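Local structure of putative oxidoreductase molybdopterin-binding subunit (Sulfolobus tokodaii, 4ZOH) at residues A[1-9]-A[596-604]; A[380-388]-A[658-668]. The protein probably serves as the molybdopterin-binding subunit of a xanthine oxidase-family oxidoreductase, carrying the pterin cytosine dinucleotide cofactor. One frame throughout, in Å; residues are numbered along the deposited sequence.

Contact 1 (A[1-9]-A[596-604]). With MCN (pterin cytosine dinucleotide), chain D.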
loop_
_atom_site.group_PDB
_atom_site.type_symbol
_atom_site.label_atom_id
_atom_site.label_comp_id
_atom_site.label_asym_id
_atom_site.label_seq_id
_atom_site.Cartn_x
_atom_site.Cartn_y
_atom_site.Cartn_z
ATOM N N MET A 1 -11.787 -33.470 -18.036
ATOM C CA MET A 1 -10.501 -32.819 -17.839
ATOM C C MET A 1 -10.495 -31.332 -18.312
ATOM O O MET A 1 -11.129 -30.965 -19.304
ATOM C CB MET A 1 -9.409 -33.645 -18.513
ATOM C CG MET A 1 -9.515 -33.596 -20.016
ATOM S SD MET A 1 -8.368 -34.666 -20.854
ATOM C CE MET A 1 -6.888 -33.664 -20.981
ATOM N N TYR A 2 -9.738 -30.489 -17.612
ATOM C CA TYR A 2 -9.538 -29.087 -18.053
ATOM C C TYR A 2 -8.428 -28.853 -19.057
ATOM O O TYR A 2 -8.547 -27.946 -19.879
ATOM C CB TYR A 2 -9.248 -28.183 -16.865
ATOM C CG TYR A 2 -10.345 -28.066 -15.914
ATOM C CD1 TYR A 2 -11.419 -27.222 -16.173
ATOM C CD2 TYR A 2 -10.291 -28.762 -14.705
ATOM C CE1 TYR A 2 -12.465 -27.087 -15.261
ATOM C CE2 TYR A 2 -11.313 -28.631 -13.773
ATOM C CZ TYR A 2 -12.404 -27.802 -14.074
ATOM O OH TYR A 2 -13.408 -27.655 -13.120
ATOM N N ILE A 3 -7.349 -29.628 -18.979
ATOM C CA ILE A 3 -6.231 -29.489 -19.959
ATOM C C ILE A 3 -6.798 -29.763 -21.379
ATOM O O ILE A 3 -7.451 -30.772 -21.576
ATOM C CB ILE A 3 -5.046 -30.415 -19.627
ATOM C CG1 ILE A 3 -4.387 -30.008 -18.282
ATOM C CG2 ILE A 3 -3.962 -30.329 -20.709
ATOM C CD1 ILE A 3 -3.370 -31.021 -17.724
ATOM N N GLY A 4 -6.593 -28.838 -22.315
ATOM C CA GLY A 4 -6.966 -29.011 -23.697
ATOM C C GLY A 4 -8.241 -28.249 -23.955
ATOM O O GLY A 4 -8.572 -28.003 -25.092
ATOM N N LYS A 5 -8.894 -27.775 -22.901
ATOM C CA LYS A 5 -10.106 -26.973 -23.109
ATOM C C LYS A 5 -9.850 -25.479 -23.176
ATOM O O LYS A 5 -8.929 -24.933 -22.422
ATOM C CB LYS A 5 -11.097 -27.225 -21.978
ATOM C CG LYS A 5 -11.353 -28.687 -21.691
ATOM C CD LYS A 5 -12.287 -29.311 -22.713
ATOM C CE LYS A 5 -12.736 -30.683 -22.202
ATOM N NZ LYS A 5 -13.768 -30.521 -21.131
ATOM N N PRO A 6 -10.669 -24.789 -24.021
ATOM C CA PRO A 6 -10.535 -23.321 -24.092
ATOM C C PRO A 6 -11.131 -22.677 -22.837
ATOM O O PRO A 6 -12.068 -21.915 -22.938
ATOM C CB PRO A 6 -11.336 -22.962 -25.369
ATOM C CG PRO A 6 -12.409 -24.095 -25.509
ATOM C CD PRO A 6 -11.857 -25.296 -24.792
ATOM N N ILE A 7 -10.553 -22.940 -21.666
ATOM C CA ILE A 7 -11.044 -22.357 -20.399
ATOM C C ILE A 7 -10.858 -20.847 -20.344
ATOM O O ILE A 7 -9.748 -20.333 -20.663
ATOM C CB ILE A 7 -10.363 -23.057 -19.207
ATOM C CG1 ILE A 7 -10.694 -24.582 -19.208
ATOM C CG2 ILE A 7 -10.708 -22.373 -17.899
ATOM C CD1 ILE A 7 -12.182 -24.974 -19.075
ATOM N N LYS A 8 -11.923 -20.103 -20.025
ATOM C CA LYS A 8 -11.808 -18.628 -20.036
ATOM C C LYS A 8 -10.899 -18.151 -18.850
ATOM O O LYS A 8 -10.788 -18.847 -17.843
ATOM C CB LYS A 8 -13.173 -17.942 -19.987
ATOM C CG LYS A 8 -14.056 -18.199 -21.229
ATOM C CD LYS A 8 -15.471 -17.693 -21.030
ATOM C CE LYS A 8 -16.271 -18.382 -19.924
ATOM N NZ LYS A 8 -16.836 -19.740 -20.245
ATOM N N ARG A 9 -10.332 -16.951 -18.948
ATOM C CA ARG A 9 -9.207 -16.527 -18.027
ATOM C C ARG A 9 -9.738 -16.216 -16.654
ATOM O O ARG A 9 -10.712 -15.393 -16.459
ATOM C CB ARG A 9 -8.429 -15.326 -18.590
ATOM C CG ARG A 9 -7.601 -15.699 -19.823
ATOM C CD ARG A 9 -6.359 -14.814 -19.993
ATOM N NE ARG A 9 -6.607 -13.399 -19.600
ATOM C CZ ARG A 9 -5.676 -12.502 -19.327
ATOM N NH1 ARG A 9 -4.354 -12.810 -19.523
ATOM N NH2 ARG A 9 -6.043 -11.268 -18.924
ATOM N N THR A 596 1.349 -30.648 -27.058
ATOM C CA THR A 596 0.086 -30.519 -26.299
ATOM C C THR A 596 -0.329 -29.048 -26.123
ATOM O O THR A 596 0.491 -28.235 -25.642
ATOM C CB THR A 596 0.198 -31.202 -24.950
ATOM O OG1 THR A 596 0.907 -32.426 -25.139
ATOM C CG2 THR A 596 -1.223 -31.475 -24.303
ATOM N N VAL A 597 -1.557 -28.706 -26.553
ATOM C CA VAL A 597 -2.100 -27.384 -26.324
ATOM C C VAL A 597 -2.865 -27.425 -25.006
ATOM O O VAL A 597 -3.864 -28.140 -24.861
ATOM C CB VAL A 597 -2.937 -26.859 -27.503
ATOM C CG1 VAL A 597 -3.462 -25.449 -27.223
ATOM C CG2 VAL A 597 -2.099 -26.815 -28.779
ATOM N N ILE A 598 -2.374 -26.689 -24.005
ATOM C CA ILE A 598 -3.020 -26.653 -22.664
ATOM C C ILE A 598 -4.362 -25.902 -22.718
ATOM O O ILE A 598 -5.391 -26.274 -22.049
ATOM C CB ILE A 598 -2.058 -26.051 -21.602
ATOM C CG1 ILE A 598 -0.658 -26.714 -21.672
ATOM C CG2 ILE A 598 -2.665 -26.129 -20.232
ATOM C CD1 ILE A 598 -0.626 -28.206 -21.312
ATOM N N ASN A 599 -4.391 -24.874 -23.530
ATOM C CA ASN A 599 -5.547 -23.991 -23.580
ATOM C C ASN A 599 -5.578 -23.330 -24.962
ATOM O O ASN A 599 -4.848 -22.337 -25.220
ATOM C CB ASN A 599 -5.588 -22.965 -22.424
ATOM C CG ASN A 599 -6.907 -22.143 -22.402
ATOM O OD1 ASN A 599 -7.438 -21.745 -23.437
ATOM N ND2 ASN A 599 -7.390 -21.850 -21.213
ATOM N N PRO A 600 -6.432 -23.880 -25.868
ATOM C CA PRO A 600 -6.511 -23.369 -27.270
ATOM C C PRO A 600 -6.954 -21.947 -27.362
ATOM O O PRO A 600 -6.540 -21.254 -28.289
ATOM C CB PRO A 600 -7.542 -24.313 -27.972
ATOM C CG PRO A 600 -7.589 -25.532 -27.102
ATOM C CD PRO A 600 -7.084 -25.198 -25.706
ATOM N N LEU A 601 -7.801 -21.479 -26.437
ATOM C CA LEU A 601 -8.216 -20.074 -26.505
ATOM C C LEU A 601 -7.004 -19.089 -26.311
ATOM O O LEU A 601 -6.826 -18.135 -27.043
ATOM C CB LEU A 601 -9.307 -19.808 -25.443
ATOM C CG LEU A 601 -9.892 -18.410 -25.350
ATOM C CD1 LEU A 601 -10.723 -18.050 -26.604
ATOM C CD2 LEU A 601 -10.731 -18.315 -24.073
ATOM N N LEU A 602 -6.198 -19.373 -25.308
ATOM C CA LEU A 602 -5.018 -18.567 -24.847
ATOM C C LEU A 602 -3.880 -18.781 -25.813
ATOM O O LEU A 602 -3.233 -17.813 -26.208
ATOM C CB LEU A 602 -4.628 -19.051 -23.429
ATOM C CG LEU A 602 -5.314 -18.144 -22.393
ATOM C CD1 LEU A 602 -6.820 -18.010 -22.624
ATOM C CD2 LEU A 602 -4.989 -18.758 -21.051
ATOM N N ALA A 603 -3.732 -20.031 -26.308
ATOM C CA ALA A 603 -2.703 -20.284 -27.321
ATOM C C ALA A 603 -2.947 -19.498 -28.587
ATOM O O ALA A 603 -2.065 -18.795 -29.088
ATOM C CB ALA A 603 -2.511 -21.771 -27.564
ATOM N N GLU A 604 -4.178 -19.468 -29.037
ATOM C CA GLU A 604 -4.552 -18.684 -30.252
ATOM C C GLU A 604 -4.396 -17.205 -29.961
ATOM O O GLU A 604 -3.959 -16.383 -30.827
ATOM C CB GLU A 604 -6.067 -18.934 -30.581
ATOM C CG GLU A 604 -6.533 -18.028 -31.726
ATOM C CD GLU A 604 -8.007 -18.304 -32.162
ATOM O OE1 GLU A 604 -8.564 -19.297 -31.661
ATOM O OE2 GLU A 604 -8.587 -17.579 -33.018
HETATM N N1 MCN D . -0.117 -22.211 -24.386
HETATM C C2 MCN D . -0.841 -23.392 -24.395
HETATM N N3 MCN D . -0.331 -24.539 -24.942
HETATM C C4 MCN D . 0.940 -24.491 -25.504
HETATM C C5 MCN D . 1.679 -23.310 -25.505
HETATM C C6 MCN D . 1.160 -22.156 -24.917
HETATM O O2 MCN D . -1.972 -23.485 -23.908
HETATM N N4 MCN D . 1.415 -25.602 -26.025
HETATM C "C1'" MCN D . -0.736 -21.043 -23.755
HETATM C C2D MCN D . -0.319 -20.975 -22.284
HETATM O "O2'" MCN D . -1.228 -21.598 -21.429
HETATM C "C3'" MCN D . -0.383 -19.499 -21.996
HETATM C C4D MCN D . 0.289 -18.997 -23.206
HETATM O O4D MCN D . -0.241 -19.848 -24.313
HETATM O "O3'" MCN D . -1.675 -19.003 -21.925
HETATM C "C5'" MCN D . 1.684 -19.307 -22.696
HETATM O "O5'" MCN D . 2.574 -19.254 -23.654
HETATM P PA MCN D . 4.090 -19.813 -23.485
HETATM O O1A MCN D . 4.408 -20.691 -22.378
HETATM O O2A MCN D . 4.286 -20.245 -24.911
HETATM O O3A MCN D . 4.807 -18.289 -23.388
HETATM P PB MCN D . 4.945 -17.510 -21.981
HETATM O O1B MCN D . 6.249 -17.961 -21.341
HETATM O O2B MCN D . 3.773 -17.557 -21.102
HETATM O O3B MCN D . 5.041 -16.083 -22.523
HETATM C C10 MCN D . 6.292 -15.436 -22.886
HETATM C "C9'" MCN D . 6.187 -14.803 -24.252
HETATM C "C8'" MCN D . 7.288 -13.932 -24.554
HETATM S "S8'" MCN D . 8.938 -14.528 -24.443
HETATM C "C7'" MCN D . 7.111 -12.676 -25.050
HETATM S "S7'" MCN D . 8.460 -11.631 -25.569
HETATM C "C6'" MCN D . 5.795 -12.133 -25.325
HETATM C C7 MCN D . 4.740 -13.285 -25.412
HETATM O "O9'" MCN D . 4.943 -14.110 -24.282
HETATM N "N5'" MCN D . 5.399 -11.074 -24.398
HETATM C C4A MCN D . 4.059 -10.804 -24.055
HETATM N "N8'" MCN D . 3.356 -12.721 -25.361
HETATM C C4B MCN D . 3.039 -11.644 -24.588
HETATM N "N1'" MCN D . 1.744 -11.424 -24.349
HETATM C "C2'" MCN D . 1.395 -10.419 -23.549
HETATM N "N2'" MCN D . 0.112 -10.241 -23.316
HETATM N "N3'" MCN D . 2.350 -9.519 -22.971
HETATM C "C4'" MCN D . 3.727 -9.695 -23.239
HETATM O "O4'" MCN D . 4.578 -8.898 -22.746
#

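Contact 2 (A[380-388]-A[658-668]). With MCN (pterin cytosine dinucleotide), chain D.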
loop_
_atom_site.group_PDB
_atom_site.type_symbol
_atom_site.label_atom_id
_atom_site.label_comp_id
_atom_site.label_asym_id
_atom_site.label_seq_id
_atom_site.Cartn_x
_atom_site.Cartn_y
_atom_site.Cartn_z
ATOM N N TYR A 380 16.046 -30.311 -33.467
ATOM C CA TYR A 380 14.629 -30.192 -33.597
ATOM C C TYR A 380 14.082 -31.503 -33.097
ATOM O O TYR A 380 14.347 -32.565 -33.693
ATOM C CB TYR A 380 14.291 -29.995 -35.037
ATOM C CG TYR A 380 14.911 -28.809 -35.727
ATOM C CD1 TYR A 380 15.334 -27.633 -35.035
ATOM C CD2 TYR A 380 15.065 -28.836 -37.114
ATOM C CE1 TYR A 380 15.927 -26.563 -35.724
ATOM C CE2 TYR A 380 15.632 -27.766 -37.805
ATOM C CZ TYR A 380 16.047 -26.632 -37.110
ATOM O OH TYR A 380 16.586 -25.597 -37.866
ATOM N N ASP A 381 13.309 -31.468 -31.996
ATOM C CA ASP A 381 13.120 -32.710 -31.236
ATOM C C ASP A 381 12.016 -33.656 -31.649
ATOM O O ASP A 381 12.179 -34.901 -31.501
ATOM C CB ASP A 381 12.971 -32.430 -29.741
ATOM C CG ASP A 381 11.835 -31.381 -29.413
ATOM O OD1 ASP A 381 11.305 -30.666 -30.321
ATOM O OD2 ASP A 381 11.535 -31.285 -28.192
ATOM N N SER A 382 10.872 -33.111 -32.074
ATOM C CA SER A 382 9.706 -33.970 -32.302
ATOM C C SER A 382 8.737 -33.236 -33.209
ATOM O O SER A 382 8.765 -31.993 -33.296
ATOM C CB SER A 382 9.014 -34.441 -31.018
ATOM O OG SER A 382 8.307 -33.331 -30.526
ATOM N N GLY A 383 7.960 -34.038 -33.941
ATOM C CA GLY A 383 6.997 -33.558 -34.924
ATOM C C GLY A 383 7.317 -34.077 -36.307
ATOM O O GLY A 383 8.121 -34.995 -36.472
ATOM N N ASN A 384 6.736 -33.428 -37.302
ATOM C CA ASN A 384 6.840 -33.875 -38.664
ATOM C C ASN A 384 6.559 -32.731 -39.534
ATOM O O ASN A 384 5.381 -32.445 -39.796
ATOM C CB ASN A 384 5.795 -34.987 -38.959
ATOM C CG ASN A 384 5.938 -35.598 -40.366
ATOM O OD1 ASN A 384 6.237 -34.919 -41.392
ATOM N ND2 ASN A 384 5.679 -36.877 -40.426
ATOM N N VAL A 385 7.635 -32.116 -40.030
ATOM C CA VAL A 385 7.546 -30.870 -40.757
ATOM C C VAL A 385 6.789 -31.056 -42.075
ATOM O O VAL A 385 5.865 -30.298 -42.355
ATOM C CB VAL A 385 8.947 -30.251 -40.994
ATOM C CG1 VAL A 385 8.843 -28.899 -41.703
ATOM C CG2 VAL A 385 9.688 -30.072 -39.674
ATOM N N LYS A 386 7.196 -32.068 -42.870
ATOM C CA LYS A 386 6.642 -32.326 -44.208
ATOM C C LYS A 386 5.144 -32.458 -44.133
ATOM O O LYS A 386 4.419 -31.813 -44.887
ATOM C CB LYS A 386 7.210 -33.627 -44.784
ATOM C CG LYS A 386 8.484 -33.453 -45.556
ATOM C CD LYS A 386 8.215 -33.338 -47.029
ATOM C CE LYS A 386 9.345 -34.053 -47.736
ATOM N NZ LYS A 386 8.945 -34.130 -49.165
ATOM N N LYS A 387 4.710 -33.264 -43.179
ATOM C CA LYS A 387 3.305 -33.584 -42.973
ATOM C C LYS A 387 2.488 -32.376 -42.596
ATOM O O LYS A 387 1.349 -32.217 -43.050
ATOM C CB LYS A 387 3.211 -34.638 -41.883
ATOM C CG LYS A 387 1.825 -35.064 -41.425
ATOM C CD LYS A 387 2.009 -36.397 -40.708
ATOM C CE LYS A 387 0.683 -37.125 -40.570
ATOM N NZ LYS A 387 0.168 -37.083 -39.168
ATOM N N LEU A 388 3.072 -31.509 -41.760
ATOM C CA LEU A 388 2.437 -30.236 -41.418
ATOM C C LEU A 388 2.354 -29.362 -42.641
ATOM O O LEU A 388 1.355 -28.712 -42.834
ATOM C CB LEU A 388 3.151 -29.516 -40.258
ATOM C CG LEU A 388 2.272 -28.442 -39.654
ATOM C CD1 LEU A 388 2.314 -28.425 -38.147
ATOM C CD2 LEU A 388 2.742 -27.117 -40.189
ATOM N N LEU A 658 1.571 -33.266 -33.673
ATOM C CA LEU A 658 2.384 -34.380 -34.263
ATOM C C LEU A 658 3.644 -34.629 -33.408
ATOM O O LEU A 658 4.193 -35.732 -33.377
ATOM C CB LEU A 658 2.831 -33.993 -35.680
ATOM C CG LEU A 658 1.771 -33.362 -36.595
ATOM C CD1 LEU A 658 2.348 -32.949 -37.937
ATOM C CD2 LEU A 658 0.598 -34.372 -36.760
ATOM N N GLY A 659 4.112 -33.599 -32.712
ATOM C CA GLY A 659 5.322 -33.698 -31.872
ATOM C C GLY A 659 5.103 -33.007 -30.537
ATOM O O GLY A 659 4.891 -31.807 -30.524
ATOM N N LYS A 660 5.068 -33.789 -29.451
ATOM C CA LYS A 660 5.093 -33.304 -28.053
ATOM C C LYS A 660 6.531 -33.067 -27.555
ATOM O O LYS A 660 7.516 -33.599 -28.121
ATOM C CB LYS A 660 4.381 -34.257 -27.105
ATOM C CG LYS A 660 2.886 -34.488 -27.410
ATOM C CD LYS A 660 2.350 -35.706 -26.673
ATOM C CE LYS A 660 2.642 -35.702 -25.180
ATOM N NZ LYS A 660 2.465 -37.041 -24.522
ATOM N N SER A 661 6.647 -32.251 -26.514
ATOM C CA SER A 661 7.940 -31.963 -25.923
ATOM C C SER A 661 8.262 -33.135 -25.004
ATOM O O SER A 661 7.377 -33.933 -24.691
ATOM C CB SER A 661 7.861 -30.637 -25.134
ATOM O OG SER A 661 7.205 -30.898 -23.926
ATOM N N PRO A 662 9.521 -33.270 -24.549
ATOM C CA PRO A 662 9.727 -34.358 -23.536
ATOM C C PRO A 662 9.216 -34.013 -22.112
ATOM O O PRO A 662 9.280 -34.851 -21.214
ATOM C CB PRO A 662 11.250 -34.581 -23.523
ATOM C CG PRO A 662 11.848 -33.365 -24.213
ATOM C CD PRO A 662 10.788 -32.706 -25.063
ATOM N N HIS A 663 8.709 -32.801 -21.904
ATOM C CA HIS A 663 8.331 -32.363 -20.543
ATOM C C HIS A 663 6.996 -32.976 -20.102
ATOM O O HIS A 663 6.159 -33.339 -20.947
ATOM C CB HIS A 663 8.267 -30.815 -20.517
ATOM C CG HIS A 663 9.556 -30.171 -20.965
ATOM N ND1 HIS A 663 10.728 -30.235 -20.224
ATOM C CD2 HIS A 663 9.865 -29.505 -22.100
ATOM C CE1 HIS A 663 11.687 -29.571 -20.862
ATOM N NE2 HIS A 663 11.192 -29.143 -22.016
ATOM N N PRO A 664 6.773 -33.065 -18.783
ATOM C CA PRO A 664 5.537 -33.670 -18.279
ATOM C C PRO A 664 4.249 -33.017 -18.815
ATOM O O PRO A 664 3.207 -33.638 -18.772
ATOM C CB PRO A 664 5.619 -33.490 -16.737
ATOM C CG PRO A 664 7.075 -33.352 -16.457
ATOM C CD PRO A 664 7.742 -32.786 -17.712
ATOM N N THR A 665 4.307 -31.799 -19.325
ATOM C CA THR A 665 3.101 -31.200 -19.887
ATOM C C THR A 665 2.916 -31.655 -21.345
ATOM O O THR A 665 1.814 -31.532 -21.858
ATOM C CB THR A 665 3.132 -29.654 -19.853
ATOM O OG1 THR A 665 4.259 -29.211 -20.625
ATOM C CG2 THR A 665 3.263 -29.172 -18.410
ATOM N N GLY A 666 3.992 -32.137 -21.996
ATOM C CA GLY A 666 4.004 -32.374 -23.472
ATOM C C GLY A 666 3.989 -31.141 -24.377
ATOM O O GLY A 666 4.063 -31.242 -25.633
ATOM N N SER A 667 3.921 -29.955 -23.760
ATOM C CA SER A 667 3.743 -28.692 -24.492
ATOM C C SER A 667 5.069 -28.044 -24.941
ATOM O O SER A 667 6.096 -28.232 -24.318
ATOM C CB SER A 667 3.021 -27.696 -23.549
ATOM O OG SER A 667 3.886 -27.279 -22.481
ATOM N N LYS A 668 5.022 -27.246 -25.998
ATOM C CA LYS A 668 6.104 -26.404 -26.422
ATOM C C LYS A 668 5.547 -24.982 -26.376
ATOM O O LYS A 668 4.307 -24.799 -26.377
ATOM C CB LYS A 668 6.547 -26.740 -27.886
ATOM C CG LYS A 668 6.729 -28.259 -28.077
ATOM C CD LYS A 668 7.354 -28.631 -29.432
ATOM C CE LYS A 668 7.613 -30.152 -29.566
ATOM N NZ LYS A 668 8.443 -30.311 -30.824
HETATM N N1 MCN D . -0.117 -22.211 -24.386
HETATM C C2 MCN D . -0.841 -23.392 -24.395
HETATM N N3 MCN D . -0.331 -24.539 -24.942
HETATM C C4 MCN D . 0.940 -24.491 -25.504
HETATM C C5 MCN D . 1.679 -23.310 -25.505
HETATM C C6 MCN D . 1.160 -22.156 -24.917
HETATM O O2 MCN D . -1.972 -23.485 -23.908
HETATM N N4 MCN D . 1.415 -25.602 -26.025
HETATM C "C1'" MCN D . -0.736 -21.043 -23.755
HETATM C C2D MCN D . -0.319 -20.975 -22.284
HETATM O "O2'" MCN D . -1.228 -21.598 -21.429
HETATM C "C3'" MCN D . -0.383 -19.499 -21.996
HETATM C C4D MCN D . 0.289 -18.997 -23.206
HETATM O O4D MCN D . -0.241 -19.848 -24.313
HETATM O "O3'" MCN D . -1.675 -19.003 -21.925
HETATM C "C5'" MCN D . 1.684 -19.307 -22.696
HETATM O "O5'" MCN D . 2.574 -19.254 -23.654
HETATM P PA MCN D . 4.090 -19.813 -23.485
HETATM O O1A MCN D . 4.408 -20.691 -22.378
HETATM O O2A MCN D . 4.286 -20.245 -24.911
HETATM O O3A MCN D . 4.807 -18.289 -23.388
HETATM P PB MCN D . 4.945 -17.510 -21.981
HETATM O O1B MCN D . 6.249 -17.961 -21.341
HETATM O O2B MCN D . 3.773 -17.557 -21.102
HETATM O O3B MCN D . 5.041 -16.083 -22.523
HETATM C C10 MCN D . 6.292 -15.436 -22.886
HETATM C "C9'" MCN D . 6.187 -14.803 -24.252
HETATM C "C8'" MCN D . 7.288 -13.932 -24.554
HETATM S "S8'" MCN D . 8.938 -14.528 -24.443
HETATM C "C7'" MCN D . 7.111 -12.676 -25.050
HETATM S "S7'" MCN D . 8.460 -11.631 -25.569
HETATM C "C6'" MCN D . 5.795 -12.133 -25.325
HETATM C C7 MCN D . 4.740 -13.285 -25.412
HETATM O "O9'" MCN D . 4.943 -14.110 -24.282
HETATM N "N5'" MCN D . 5.399 -11.074 -24.398
HETATM C C4A MCN D . 4.059 -10.804 -24.055
HETATM N "N8'" MCN D . 3.356 -12.721 -25.361
HETATM C C4B MCN D . 3.039 -11.644 -24.588
HETATM N "N1'" MCN D . 1.744 -11.424 -24.349
HETATM C "C2'" MCN D . 1.395 -10.419 -23.549
HETATM N "N2'" MCN D . 0.112 -10.241 -23.316
HETATM N "N3'" MCN D . 2.350 -9.519 -22.971
HETATM C "C4'" MCN D . 3.727 -9.695 -23.239
HETATM O "O4'" MCN D . 4.578 -8.898 -22.746
#

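Contact 1 (A[1-9]-A[596-604])
The flat amide of Asn599 is approached from both faces and along one edge. Over one face lies the carbonyl oxygen Lys5 O, 3.4 Å from Asn599 CG; from the other side the backbone N of Leu602 donates to Asn599 OD1 at 3.3 Å, 52° out of the carbonyl plane, the capping bond of the helix. At the edge, in the amide plane itself, Asn599 ND2 gives a nearly straight bond (170°) to a lone pair of Ile7 O at 2.9 Å, and its second partner is Gln452. With CG anti to the backbone N (chi1 -173°), the one side chain both reaches segment 1-9 and caps the helix 600-619. Replacing Asn599 with a leucine would probably leave Ile7 O without this donor and the first turn of the helix without its cap. The ring of Tyr2 has Ile7 CD1 at its edge, while its hydroxyl bonds to the backbone N of Ile462.

The main chains join where a type II turn, Tyr2 to Lys5, brings Gly4 N within 2.8 Å of Ile598 O. Glycine suits the third position of that turn, since its backbone angles would jam a CB against the preceding carbonyl. Apolar packing follows on: Ile3 CG2 runs beside Ile598 CD1 at 4.0 Å, and Pro6, the centre of an inverse gamma turn, sets its CB 3.8 Å from Leu601 CB. Further along, Arg9 CG touches Leu602 CD1 at 3.7 Å, while the guanidinium turns to Asp12 and to the backbone of another protein chain.

On the far side of the 596-604 segment, Thr596 O, Ile598 N and Asn599 N (2.8 Å from O2 of the cofactor) read the pairing edge of cytosine, a backbone-made cytosine site at the capped N-terminus of helix 600-619.

Contact 2 (A[380-388]-A[658-668])
Four acceptors surround the ammonium of Lys668, so its three N-H groups must be shared among them. NZ forms a salt bridge with Asp381 OD1 at 2.9 Å, approaching from above the carboxylate plane, and hydrogen bonds to both Ser382 O and Ser382 OG, each at 3.0 Å; the fourth acceptor, Thr566 O, belongs to a neighbouring loop. The lysine lies in the connection between strand 651-655 and helix 673-688, whose loop holds an ST turn at Ser661 and a type I turn from His663 to Gly666; opposite it, the 380-388 segment leads into helix 385-401 through the N-cap Asn384. The Lys668 chain is extended beyond CG (chi2 -172°), which carries NZ across to meet Asp381 from the opposite direction.

Asp381 is held at both oxygens, because Thr566 OG1 bonds OD1 and Thr565 OG1 bonds OD2; OD2 also lies 3.5 Å from Pro662 CD. Ser382 OG stands between its backbone N and carbonyl carbon (chi1 75°) and takes the lysine as donor while donating to Lys660 O at a short 2.5 Å. The positive charge of Lys668 would be expected to polarise this hydroxyl and strengthen it as a donor.

Beside this polar cluster the two backbones run so close that Gly383 N is 3.4 Å from Gly659 CA, and any CB on Gly659 would collide with Ser382 and Gly383. Leu658 then reaches the start of the helix: CD1 sits 3.6 Å from Asn384 O and touches Leu388 CB, while CD2 lies beside Lys387 NZ. Asn384 OD1 accepts from Lys387 N, closing the cap.

Within the loop, Ser661 OG accepts from His663 N and donates to Ser667 O. At the cofactor end, Lys668 O receives a hydrogen bond from the cytosine N4 at 3.0 Å.

Both contacts are partly buried, lie on the same side of the chain's centre, with their own centres about 17 Å apart, and approach the cytosine of one cofactor. They meet directly where Thr596 N probably bonds Gly666 O, and the cytosine N4 is shared between Thr596 O of contact 1 and Lys668 O of contact 2. Each sets a loop against a helix start with an asparagine N-cap, yet in contact 1 the capping amide itself crosses between the segments. Contact 1 relies on one backbone and one amide hydrogen bond together with apolar packing, and another protein chain reaches it. Contact 2, touched by no other protein chain, is built round a lysine salt bridge.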